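Local coordinates for protein cytochrome P450 RhF (Acinetobacter radioresistens, PDB 6RO8) that probably works as the heme-thiolate oxygenase domain of a self-sufficient class VII P450, inserting oxygen into organic substrates at its heme iron, at residues Q219-S224 / L260-M265; Q135-H140 / L177-V182; L285-R290 / P403-C408; H142-L147 / R388-I393. All blocks are in the same frame, centred on the assembly; numbering follows the deposited sequence.

Contact 1 (Q219-S224 / L260-M265); sequences QFWEYS and LHSMMM
Segments 219-224 and 260-265, on helices 207-233 and 257-270, cross at 116° with their axes 9.1 Å apart, the backbones nearest where Ser224 faces Met265. Trp221 and His261 carry much of the interface. The imidazole lies over one face of the six-membered ring of the indole, the two planes only 14° apart and their centroids 3.6 Å from each other. While stacked, His261 also sends NE2 to the backbone O of Trp221, a nearly straight bond of 2.9 Å that lies in the imidazole plane, so the ring is fixed both in position and in rotation. Ser224 OG sits at the edge of the same imidazole. Met265 packs beside this pair: its CG stands almost on the normal of the Phe220 ring, a CH-pi contact, and SD follows over the same ring as a Met-aromatic contact. The bend at the end of the chain (chi3 43°) sets CE against Trp221 CE3, at the indole edge. Ser262 OG, hydrogen-bonded to Asn110 N, lies at the indole edge near Trp221 CH2. Phe193 stacks on Phe220, and Tyr107 meets Trp221 edge-to-face. This aromatic and methionine-rich seam is where helix G lies across the start of the long central helix of the cytochrome P450 fold.

Contact 2 (Q135-H140 / L177-V182); sequences QNLEEH and LHFLGV
His140 and Phe179 meet edge-to-face, joining helix 134-155 to the last turn of helix 170-179, two members (D and E) of the helical bundle at the core of the P450 fold. The edge of the phenyl ring, led by CD1, is directed at one face of the imidazole, off its centre; the planes stand 68° apart and the centroids 5.4 Å. His178, the preceding residue of the same helix, brings CD2 to 3.7 Å from His140 NE2. Its ring is set obliquely to that of His140, completing a three-ring cluster, and it also stacks on Phe143. Next to CD1 on the same rim of Phe179, CE1 is approached by Leu137 CD2 at 4.0 Å and by the amide ND2 of Asn136, whose hydrogen-bonding partner is Ala131 O. With CG anti to its backbone N (chi1 179°), Phe179 reaches past His140 to these two residues and is in direct contact with the heme, the two histidines packing behind it. The rotation of His140 is set from within its own helix: ND1 donates to Asn136 O at 2.9 Å and 165°, from above the carbonyl plane, while NE2 at the other side of the ring lies 3.4 Å from Phe179 CA.

Contact 3 (L285-R290 / P403-C408); sequences LLLADR and PDLKLC
Leu287, Leu407 and Arg290 have the most surface buried where the end of helix 273-288 and the start of helix 290-298 meet the chain around strand 406-407. Leu287 points at the strand and divides its contacts. CD1 packs alongside Leu405 CD2 at 3.6 Å and CD2 lies against the backbone O of Leu405, whereas CB rests on Leu407 CG at 3.8 Å. Leu407 then reaches beyond Leu287, placing CD1 on the methyl CB of Ala288, so that it covers both residues. Trp293 and Thr428 add to the apolar patch around Leu287 and Leu405.

Arg290 supplies the polar half. Bends at chi2 and chi3 (-46° and -69°) fold its chain back over the turn, and the guanidinium meets Leu405 O with its edge. NH2 donates to that oxygen at 2.5 Å, from above the carbonyl plane, and NH1 adds a weak bond to it. NH1 also binds Leu287 O at 2.7 Å, nearly in the guanidinium plane. Lys406 CB lies over one face of the group, offset toward the rim. The two carbonyls, both near the guanidinium plane, would restrict its rotation. A single cationic group thus bridges two backbone oxygens beside the leucine patch, tying the carbonyl of Leu287, near the junction of the two helices, to one just before the strand.

Contact 4 (H142-L147 / R388-I393); sequences HFVREL and RMEMCI
Val144 and Ile393 are the main apolar partners between helices 134-155 and 384-401, whose segments 142-147 and 388-393 run in roughly the same direction, at 33° with axes 9.9 Å apart. Val144 is directed toward the other helix, and its two methyls take different neighbours. CG1 meets the end of the isoleucine, CD1, at 3.8 Å, while CG2 touches Met389 SD at 3.6 Å. Chi1 of -175° places CG1 anti to the backbone N, which spreads the two branches over successive turns of helix 384-401. The methylene CG of Glu390 faces both methyls, 4.2 Å from Val144 CG1 and from CG2, so this acidic residue contributes its hydrocarbon part here.

Ile393 also packs on the backbone and aliphatic part of Arg145. Its CG2 rests 4.0 Å from Arg145 CA, and the arginine chain, bent at chi2 and chi3, crosses Ile393 at about a right angle, with CD and NH1 near CG1 at the exposed margin. No polar pair links the two segments.

In P450 terms these are helices D and L of the conserved four-helix bundle. Helix 170-179 covers both Val144 and Glu390 through Val175, helix 273-288 packs on Glu390 and Met391, and helix 303-314 lies against Met391 and Cys392.

How the contacts relate
Contacts 2 and 4 share helix 134-155 and touch one another at two points, one of them Met389 CE resting on Leu137 O; together they fasten that helix to two others close to the heme. Contact 1 meets contact 2 through Met264 and Val182 but lies farther from the heme. Contacts 1 and 4 are buried, one built on stacked rings and sulfur with a histidine bond, the other almost wholly aliphatic. Contact 2 is partly buried and aromatic. Contact 3, across the chain's centre from contact 1, is the most peripheral and the only helix-to-strand contact; there an arginine binding backbone carbonyls supplements the leucines.

Contact 1 (Q219-S224 / L260-M265)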
# COMPACT_ATOMS: atom_id res chain seq x y z
N GLN A 219 -21.09 -5.30 -1.22
CA GLN A 219 -21.09 -5.99 -2.50
C GLN A 219 -19.74 -6.63 -2.78
O GLN A 219 -19.66 -7.78 -3.21
CB GLN A 219 -21.47 -5.03 -3.61
CG GLN A 219 -22.83 -4.40 -3.42
CD GLN A 219 -23.13 -3.39 -4.50
OE1 GLN A 219 -22.37 -3.26 -5.46
NE2 GLN A 219 -24.23 -2.67 -4.34
N PHE A 220 -18.66 -5.88 -2.54
CA PHE A 220 -17.31 -6.43 -2.63
C PHE A 220 -17.19 -7.76 -1.88
O PHE A 220 -16.68 -8.74 -2.42
CB PHE A 220 -16.32 -5.40 -2.06
CG PHE A 220 -14.89 -5.62 -2.47
CD1 PHE A 220 -14.55 -6.63 -3.36
CD2 PHE A 220 -13.88 -4.82 -1.94
CE1 PHE A 220 -13.23 -6.82 -3.72
CE2 PHE A 220 -12.58 -5.01 -2.30
CZ PHE A 220 -12.25 -6.01 -3.19
N TRP A 221 -17.67 -7.80 -0.64
CA TRP A 221 -17.68 -9.05 0.11
C TRP A 221 -18.47 -10.12 -0.62
O TRP A 221 -18.01 -11.26 -0.78
CB TRP A 221 -18.26 -8.82 1.51
CG TRP A 221 -18.23 -10.04 2.37
CD1 TRP A 221 -19.27 -10.88 2.66
CD2 TRP A 221 -17.09 -10.57 3.07
NE1 TRP A 221 -18.85 -11.89 3.48
CE2 TRP A 221 -17.52 -11.73 3.75
CE3 TRP A 221 -15.76 -10.18 3.17
CZ2 TRP A 221 -16.66 -12.50 4.53
CZ3 TRP A 221 -14.90 -10.94 3.94
CH2 TRP A 221 -15.36 -12.09 4.61
N GLU A 222 -19.68 -9.78 -1.06
CA GLU A 222 -20.51 -10.74 -1.77
C GLU A 222 -19.84 -11.21 -3.05
O GLU A 222 -19.84 -12.41 -3.35
CB GLU A 222 -21.86 -10.13 -2.09
CG GLU A 222 -22.87 -11.12 -2.58
CD GLU A 222 -24.25 -10.52 -2.60
OE1 GLU A 222 -24.38 -9.40 -3.14
OE2 GLU A 222 -25.19 -11.14 -2.06
N TYR A 223 -19.25 -10.29 -3.80
CA TYR A 223 -18.55 -10.65 -5.03
C TYR A 223 -17.45 -11.69 -4.76
O TYR A 223 -17.41 -12.74 -5.41
CB TYR A 223 -17.96 -9.40 -5.70
CG TYR A 223 -17.16 -9.71 -6.95
CD1 TYR A 223 -17.79 -9.96 -8.17
CD2 TYR A 223 -15.77 -9.77 -6.91
CE1 TYR A 223 -17.07 -10.24 -9.31
CE2 TYR A 223 -15.03 -10.06 -8.06
CZ TYR A 223 -15.69 -10.29 -9.25
OH TYR A 223 -14.98 -10.58 -10.40
N SER A 224 -16.56 -11.40 -3.81
CA SER A 224 -15.46 -12.28 -3.42
C SER A 224 -16.00 -13.63 -3.00
O SER A 224 -15.37 -14.67 -3.27
CB SER A 224 -14.63 -11.62 -2.30
OG SER A 224 -15.46 -10.84 -1.45
N LEU A 260 -10.11 -17.65 3.86
CA LEU A 260 -10.23 -17.68 2.40
C LEU A 260 -11.08 -16.53 1.91
O LEU A 260 -10.68 -15.79 1.00
CB LEU A 260 -10.82 -19.02 1.95
CG LEU A 260 -9.82 -20.16 1.75
CD1 LEU A 260 -9.01 -20.45 3.01
CD2 LEU A 260 -10.56 -21.41 1.26
N HIS A 261 -12.24 -16.32 2.53
CA HIS A 261 -13.13 -15.27 2.08
C HIS A 261 -12.55 -13.90 2.41
O HIS A 261 -12.60 -12.98 1.57
CB HIS A 261 -14.50 -15.46 2.72
CG HIS A 261 -15.59 -14.68 2.07
ND1 HIS A 261 -16.93 -14.95 2.29
CD2 HIS A 261 -15.55 -13.63 1.22
CE1 HIS A 261 -17.66 -14.09 1.60
NE2 HIS A 261 -16.84 -13.28 0.94
N SER A 262 -11.98 -13.74 3.60
CA SER A 262 -11.40 -12.46 3.98
C SER A 262 -10.19 -12.12 3.11
O SER A 262 -10.07 -11.00 2.60
CB SER A 262 -11.02 -12.47 5.47
OG SER A 262 -12.18 -12.62 6.30
N MET A 263 -9.29 -13.10 2.89
CA MET A 263 -8.12 -12.82 2.07
C MET A 263 -8.52 -12.52 0.63
O MET A 263 -7.95 -11.63 0.00
CB MET A 263 -7.13 -13.99 2.14
CG MET A 263 -5.79 -13.74 1.42
SD MET A 263 -4.88 -12.33 2.11
CE MET A 263 -3.22 -12.98 2.20
N MET A 264 -9.50 -13.24 0.10
CA MET A 264 -9.99 -12.95 -1.25
C MET A 264 -10.21 -11.45 -1.41
O MET A 264 -9.63 -10.82 -2.30
CB MET A 264 -11.29 -13.71 -1.53
CG MET A 264 -11.11 -15.00 -2.31
SD MET A 264 -10.32 -14.81 -3.93
CE MET A 264 -11.58 -13.90 -4.79
N MET A 265 -11.04 -10.86 -0.55
CA MET A 265 -11.38 -9.45 -0.70
C MET A 265 -10.20 -8.55 -0.41
O MET A 265 -9.95 -7.60 -1.16
CB MET A 265 -12.55 -9.07 0.20
CG MET A 265 -13.31 -7.89 -0.34
SD MET A 265 -14.52 -7.21 0.83
CE MET A 265 -13.60 -7.24 2.34

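Contact 2 (Q135-H140 / L177-V182)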
# COMPACT_ATOMS: atom_id res chain seq x y z
N GLN A 135 11.00 -18.52 -10.09
CA GLN A 135 10.46 -19.08 -11.33
C GLN A 135 9.06 -18.54 -11.59
O GLN A 135 8.75 -18.08 -12.69
CB GLN A 135 10.45 -20.62 -11.26
CG GLN A 135 10.13 -21.27 -12.58
CD GLN A 135 9.78 -22.75 -12.46
OE1 GLN A 135 9.43 -23.22 -11.38
NE2 GLN A 135 9.89 -23.49 -13.55
N ASN A 136 8.19 -18.59 -10.58
CA ASN A 136 6.81 -18.17 -10.80
C ASN A 136 6.75 -16.67 -11.04
O ASN A 136 6.00 -16.19 -11.89
CB ASN A 136 5.94 -18.59 -9.61
CG ASN A 136 4.46 -18.28 -9.82
OD1 ASN A 136 3.87 -18.67 -10.82
ND2 ASN A 136 3.87 -17.53 -8.90
N LEU A 137 7.56 -15.91 -10.31
CA LEU A 137 7.61 -14.47 -10.56
C LEU A 137 8.27 -14.16 -11.89
O LEU A 137 7.91 -13.17 -12.55
CB LEU A 137 8.33 -13.78 -9.39
CG LEU A 137 7.61 -13.98 -8.03
CD1 LEU A 137 8.26 -13.19 -6.92
CD2 LEU A 137 6.13 -13.64 -8.13
N GLU A 138 9.21 -15.01 -12.34
CA GLU A 138 9.86 -14.78 -13.62
C GLU A 138 8.85 -14.79 -14.76
O GLU A 138 8.93 -13.97 -15.68
CB GLU A 138 10.93 -15.85 -13.88
CG GLU A 138 12.34 -15.38 -13.61
CD GLU A 138 13.22 -16.50 -13.08
OE1 GLU A 138 13.96 -16.27 -12.10
OE2 GLU A 138 13.18 -17.62 -13.65
N GLU A 139 7.91 -15.74 -14.74
CA GLU A 139 6.99 -15.82 -15.86
C GLU A 139 5.95 -14.72 -15.78
O GLU A 139 5.50 -14.21 -16.81
CB GLU A 139 6.36 -17.22 -15.92
CG GLU A 139 7.40 -18.29 -16.28
CD GLU A 139 6.82 -19.72 -16.28
OE1 GLU A 139 5.66 -19.92 -15.83
OE2 GLU A 139 7.53 -20.65 -16.76
N HIS A 140 5.60 -14.30 -14.57
CA HIS A 140 4.73 -13.14 -14.44
C HIS A 140 5.41 -11.88 -14.97
O HIS A 140 4.75 -11.00 -15.56
CB HIS A 140 4.29 -12.99 -12.98
CG HIS A 140 3.16 -13.90 -12.61
ND1 HIS A 140 3.35 -15.14 -12.05
CD2 HIS A 140 1.82 -13.75 -12.76
CE1 HIS A 140 2.17 -15.71 -11.85
NE2 HIS A 140 1.23 -14.89 -12.27
N LEU A 177 -4.92 -9.99 -10.79
CA LEU A 177 -5.89 -11.03 -11.16
C LEU A 177 -5.18 -12.26 -11.68
O LEU A 177 -5.50 -13.39 -11.28
CB LEU A 177 -6.84 -10.49 -12.22
CG LEU A 177 -7.66 -9.31 -11.75
CD1 LEU A 177 -8.44 -8.74 -12.93
CD2 LEU A 177 -8.57 -9.79 -10.68
N HIS A 178 -4.17 -12.07 -12.54
CA HIS A 178 -3.47 -13.21 -13.13
C HIS A 178 -2.62 -13.94 -12.11
O HIS A 178 -2.57 -15.17 -12.10
CB HIS A 178 -2.63 -12.74 -14.31
CG HIS A 178 -2.12 -13.86 -15.16
ND1 HIS A 178 -2.95 -14.61 -15.97
CD2 HIS A 178 -0.88 -14.37 -15.32
CE1 HIS A 178 -2.24 -15.53 -16.60
NE2 HIS A 178 -0.98 -15.40 -16.22
N PHE A 179 -1.93 -13.20 -11.24
CA PHE A 179 -1.18 -13.83 -10.17
C PHE A 179 -2.10 -14.64 -9.26
O PHE A 179 -1.80 -15.80 -8.93
CB PHE A 179 -0.42 -12.77 -9.37
CG PHE A 179 0.38 -13.33 -8.23
CD1 PHE A 179 1.57 -14.02 -8.46
CD2 PHE A 179 -0.05 -13.15 -6.92
CE1 PHE A 179 2.32 -14.52 -7.40
CE2 PHE A 179 0.68 -13.65 -5.86
CZ PHE A 179 1.87 -14.34 -6.10
N LEU A 180 -3.20 -14.04 -8.81
CA LEU A 180 -4.24 -14.80 -8.14
C LEU A 180 -4.91 -15.69 -9.17
O LEU A 180 -4.62 -15.64 -10.36
CB LEU A 180 -5.23 -13.85 -7.47
CG LEU A 180 -4.55 -12.79 -6.58
CD1 LEU A 180 -5.48 -11.64 -6.23
CD2 LEU A 180 -4.01 -13.42 -5.32
N GLY A 181 -5.80 -16.55 -8.74
CA GLY A 181 -6.39 -17.31 -9.83
C GLY A 181 -7.71 -16.75 -10.32
O GLY A 181 -8.64 -17.51 -10.60
N VAL A 182 -7.81 -15.43 -10.41
CA VAL A 182 -9.10 -14.73 -10.39
C VAL A 182 -9.42 -14.25 -11.80
O VAL A 182 -8.64 -13.47 -12.37
CB VAL A 182 -9.08 -13.56 -9.40
CG1 VAL A 182 -10.36 -12.74 -9.53
CG2 VAL A 182 -8.91 -14.07 -7.97

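Contact 3 (L285-R290 / P403-C408)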
# COMPACT_ATOMS: atom_id res chain seq x y z
N LEU A 285 8.22 11.46 -9.46
CA LEU A 285 9.52 11.86 -8.91
C LEU A 285 10.58 11.97 -9.99
O LEU A 285 11.25 13.01 -10.10
CB LEU A 285 9.96 10.83 -7.87
CG LEU A 285 9.76 11.11 -6.39
CD1 LEU A 285 10.37 9.96 -5.63
CD2 LEU A 285 10.42 12.42 -6.03
N LEU A 286 10.76 10.91 -10.78
CA LEU A 286 11.87 10.87 -11.73
C LEU A 286 11.65 11.77 -12.93
O LEU A 286 12.62 12.30 -13.48
CB LEU A 286 12.11 9.42 -12.19
CG LEU A 286 12.33 8.36 -11.09
CD1 LEU A 286 12.13 6.93 -11.62
CD2 LEU A 286 13.70 8.49 -10.39
N LEU A 287 10.40 11.95 -13.37
CA LEU A 287 10.12 12.83 -14.51
C LEU A 287 10.32 14.29 -14.16
O LEU A 287 10.42 15.13 -15.07
CB LEU A 287 8.70 12.62 -15.02
CG LEU A 287 8.50 11.40 -15.92
CD1 LEU A 287 7.12 11.45 -16.53
CD2 LEU A 287 9.54 11.34 -16.99
N ALA A 288 10.38 14.61 -12.87
CA ALA A 288 10.53 15.99 -12.44
C ALA A 288 11.99 16.40 -12.28
O ALA A 288 12.30 17.59 -12.36
CB ALA A 288 9.78 16.23 -11.13
N ASP A 289 12.88 15.44 -12.06
CA ASP A 289 14.32 15.68 -11.95
C ASP A 289 14.95 15.26 -13.28
O ASP A 289 15.35 14.11 -13.48
CB ASP A 289 14.89 14.91 -10.76
CG ASP A 289 16.26 15.41 -10.34
OD1 ASP A 289 16.99 15.99 -11.17
OD2 ASP A 289 16.61 15.20 -9.16
N ARG A 290 15.05 16.22 -14.20
CA ARG A 290 15.49 15.92 -15.56
C ARG A 290 16.90 15.35 -15.58
O ARG A 290 17.22 14.48 -16.41
CB ARG A 290 15.41 17.18 -16.42
CG ARG A 290 14.04 17.82 -16.44
CD ARG A 290 12.96 16.78 -16.65
NE ARG A 290 13.01 16.21 -17.99
CZ ARG A 290 12.22 15.22 -18.41
NH1 ARG A 290 11.34 14.67 -17.58
NH2 ARG A 290 12.34 14.78 -19.66
N PRO A 403 12.17 9.04 -24.29
CA PRO A 403 13.17 9.68 -23.42
C PRO A 403 12.94 11.17 -23.19
O PRO A 403 13.51 11.72 -22.24
CB PRO A 403 14.49 9.42 -24.15
CG PRO A 403 14.09 9.12 -25.56
CD PRO A 403 12.77 8.45 -25.49
N ASP A 404 12.15 11.84 -24.03
CA ASP A 404 11.80 13.24 -23.78
C ASP A 404 10.55 13.39 -22.93
O ASP A 404 10.03 14.50 -22.80
CB ASP A 404 11.64 14.00 -25.11
CG ASP A 404 10.42 13.57 -25.91
OD1 ASP A 404 10.13 12.36 -25.98
OD2 ASP A 404 9.75 14.46 -26.49
N LEU A 405 10.06 12.30 -22.34
CA LEU A 405 8.92 12.35 -21.43
C LEU A 405 9.12 13.41 -20.36
O LEU A 405 10.18 13.47 -19.73
CB LEU A 405 8.75 10.98 -20.76
CG LEU A 405 7.35 10.74 -20.22
CD1 LEU A 405 6.56 10.74 -21.45
CD2 LEU A 405 7.26 9.41 -19.52
N LYS A 406 8.10 14.24 -20.16
CA LYS A 406 8.12 15.25 -19.10
C LYS A 406 6.73 15.39 -18.49
O LYS A 406 5.72 15.12 -19.15
CB LYS A 406 8.59 16.63 -19.59
CG LYS A 406 7.93 17.18 -20.87
CD LYS A 406 8.90 18.10 -21.61
CE LYS A 406 9.61 17.36 -22.71
NZ LYS A 406 10.96 17.88 -23.05
N LEU A 407 6.68 15.83 -17.24
CA LEU A 407 5.40 16.12 -16.61
C LEU A 407 4.79 17.37 -17.22
O LEU A 407 5.49 18.34 -17.51
CB LEU A 407 5.58 16.31 -15.10
CG LEU A 407 5.92 15.06 -14.28
CD1 LEU A 407 6.53 15.46 -12.92
CD2 LEU A 407 4.69 14.17 -14.10
N CYS A 408 3.47 17.35 -17.46
CA CYS A 408 2.78 18.60 -17.74
C CYS A 408 2.56 19.40 -16.47
O CYS A 408 2.54 18.85 -15.36
CB CYS A 408 1.42 18.35 -18.41
SG CYS A 408 1.33 17.23 -19.83

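Contact 4 (H142-L147 / R388-I393)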
# COMPACT_ATOMS: atom_id res chain seq x y z
N HIS A 142 7.51 -11.68 -17.57
CA HIS A 142 7.24 -11.72 -19.01
C HIS A 142 5.87 -11.13 -19.31
O HIS A 142 5.70 -10.36 -20.26
CB HIS A 142 7.32 -13.15 -19.53
CG HIS A 142 7.03 -13.28 -21.01
ND1 HIS A 142 7.04 -12.21 -21.87
CD2 HIS A 142 6.74 -14.37 -21.76
CE1 HIS A 142 6.76 -12.62 -23.09
NE2 HIS A 142 6.57 -13.93 -23.06
N PHE A 143 4.88 -11.50 -18.49
CA PHE A 143 3.51 -11.07 -18.73
C PHE A 143 3.37 -9.57 -18.54
O PHE A 143 2.72 -8.89 -19.35
CB PHE A 143 2.58 -11.85 -17.80
CG PHE A 143 1.15 -11.45 -17.87
CD1 PHE A 143 0.36 -11.82 -18.93
CD2 PHE A 143 0.56 -10.75 -16.83
CE1 PHE A 143 -0.98 -11.47 -18.97
CE2 PHE A 143 -0.77 -10.40 -16.87
CZ PHE A 143 -1.54 -10.75 -17.93
N VAL A 144 3.97 -9.03 -17.47
CA VAL A 144 4.00 -7.59 -17.27
C VAL A 144 4.61 -6.90 -18.48
O VAL A 144 4.09 -5.88 -18.95
CB VAL A 144 4.76 -7.24 -15.97
CG1 VAL A 144 4.68 -5.76 -15.71
CG2 VAL A 144 4.15 -7.97 -14.78
N ARG A 145 5.71 -7.43 -19.01
CA ARG A 145 6.39 -6.73 -20.09
C ARG A 145 5.55 -6.70 -21.36
O ARG A 145 5.55 -5.70 -22.09
CB ARG A 145 7.74 -7.35 -20.37
CG ARG A 145 8.72 -6.35 -20.94
CD ARG A 145 10.04 -6.46 -20.21
NE ARG A 145 10.34 -7.84 -19.83
CZ ARG A 145 11.26 -8.20 -18.94
NH1 ARG A 145 11.98 -7.27 -18.31
NH2 ARG A 145 11.47 -9.49 -18.68
N GLU A 146 4.82 -7.78 -21.65
CA GLU A 146 3.91 -7.75 -22.80
C GLU A 146 2.84 -6.69 -22.62
O GLU A 146 2.53 -5.95 -23.56
CB GLU A 146 3.26 -9.12 -23.00
CG GLU A 146 4.18 -10.19 -23.56
CD GLU A 146 4.55 -9.95 -25.02
OE1 GLU A 146 3.65 -10.06 -25.90
OE2 GLU A 146 5.74 -9.67 -25.29
N LEU A 147 2.29 -6.58 -21.41
CA LEU A 147 1.21 -5.63 -21.17
C LEU A 147 1.69 -4.20 -21.39
O LEU A 147 1.04 -3.41 -22.08
CB LEU A 147 0.66 -5.80 -19.75
CG LEU A 147 -0.21 -7.04 -19.50
CD1 LEU A 147 -0.80 -6.99 -18.11
CD2 LEU A 147 -1.31 -7.12 -20.55
N ARG A 388 8.18 -4.31 -7.12
CA ARG A 388 9.41 -3.76 -7.68
C ARG A 388 9.50 -4.06 -9.15
O ARG A 388 9.87 -3.20 -9.97
CB ARG A 388 10.62 -4.36 -6.97
CG ARG A 388 10.89 -3.88 -5.57
CD ARG A 388 11.85 -4.81 -4.86
NE ARG A 388 12.34 -4.18 -3.64
CZ ARG A 388 12.66 -4.86 -2.54
NH1 ARG A 388 12.53 -6.18 -2.53
NH2 ARG A 388 13.09 -4.23 -1.47
N MET A 389 9.20 -5.30 -9.51
CA MET A 389 9.25 -5.73 -10.90
C MET A 389 8.33 -4.87 -11.76
O MET A 389 8.74 -4.43 -12.84
CB MET A 389 8.85 -7.19 -10.97
CG MET A 389 8.63 -7.73 -12.32
SD MET A 389 6.88 -8.12 -12.43
CE MET A 389 6.75 -9.61 -11.47
N GLU A 390 7.10 -4.58 -11.31
CA GLU A 390 6.20 -3.81 -12.16
C GLU A 390 6.69 -2.38 -12.31
O GLU A 390 6.59 -1.80 -13.39
CB GLU A 390 4.78 -3.86 -11.63
CG GLU A 390 4.19 -5.25 -11.60
CD GLU A 390 2.76 -5.27 -11.15
OE1 GLU A 390 1.92 -4.57 -11.76
OE2 GLU A 390 2.46 -5.98 -10.17
N MET A 391 7.27 -1.81 -11.25
CA MET A 391 7.77 -0.45 -11.32
C MET A 391 8.95 -0.33 -12.29
O MET A 391 9.01 0.60 -13.11
CB MET A 391 8.13 0.03 -9.92
CG MET A 391 6.90 0.23 -9.01
SD MET A 391 7.46 0.53 -7.33
CE MET A 391 8.05 2.23 -7.42
N CYS A 392 9.90 -1.27 -12.25
CA CYS A 392 11.01 -1.22 -13.21
C CYS A 392 10.54 -1.29 -14.66
O CYS A 392 10.94 -0.46 -15.48
CB CYS A 392 12.02 -2.33 -12.90
SG CYS A 392 12.63 -2.24 -11.20
N ILE A 393 9.68 -2.26 -14.99
CA ILE A 393 9.23 -2.40 -16.37
C ILE A 393 8.53 -1.13 -16.84
O ILE A 393 8.80 -0.63 -17.95
CB ILE A 393 8.33 -3.63 -16.54
CG1 ILE A 393 9.16 -4.92 -16.44
CG2 ILE A 393 7.61 -3.61 -17.88
CD1 ILE A 393 8.42 -6.08 -15.79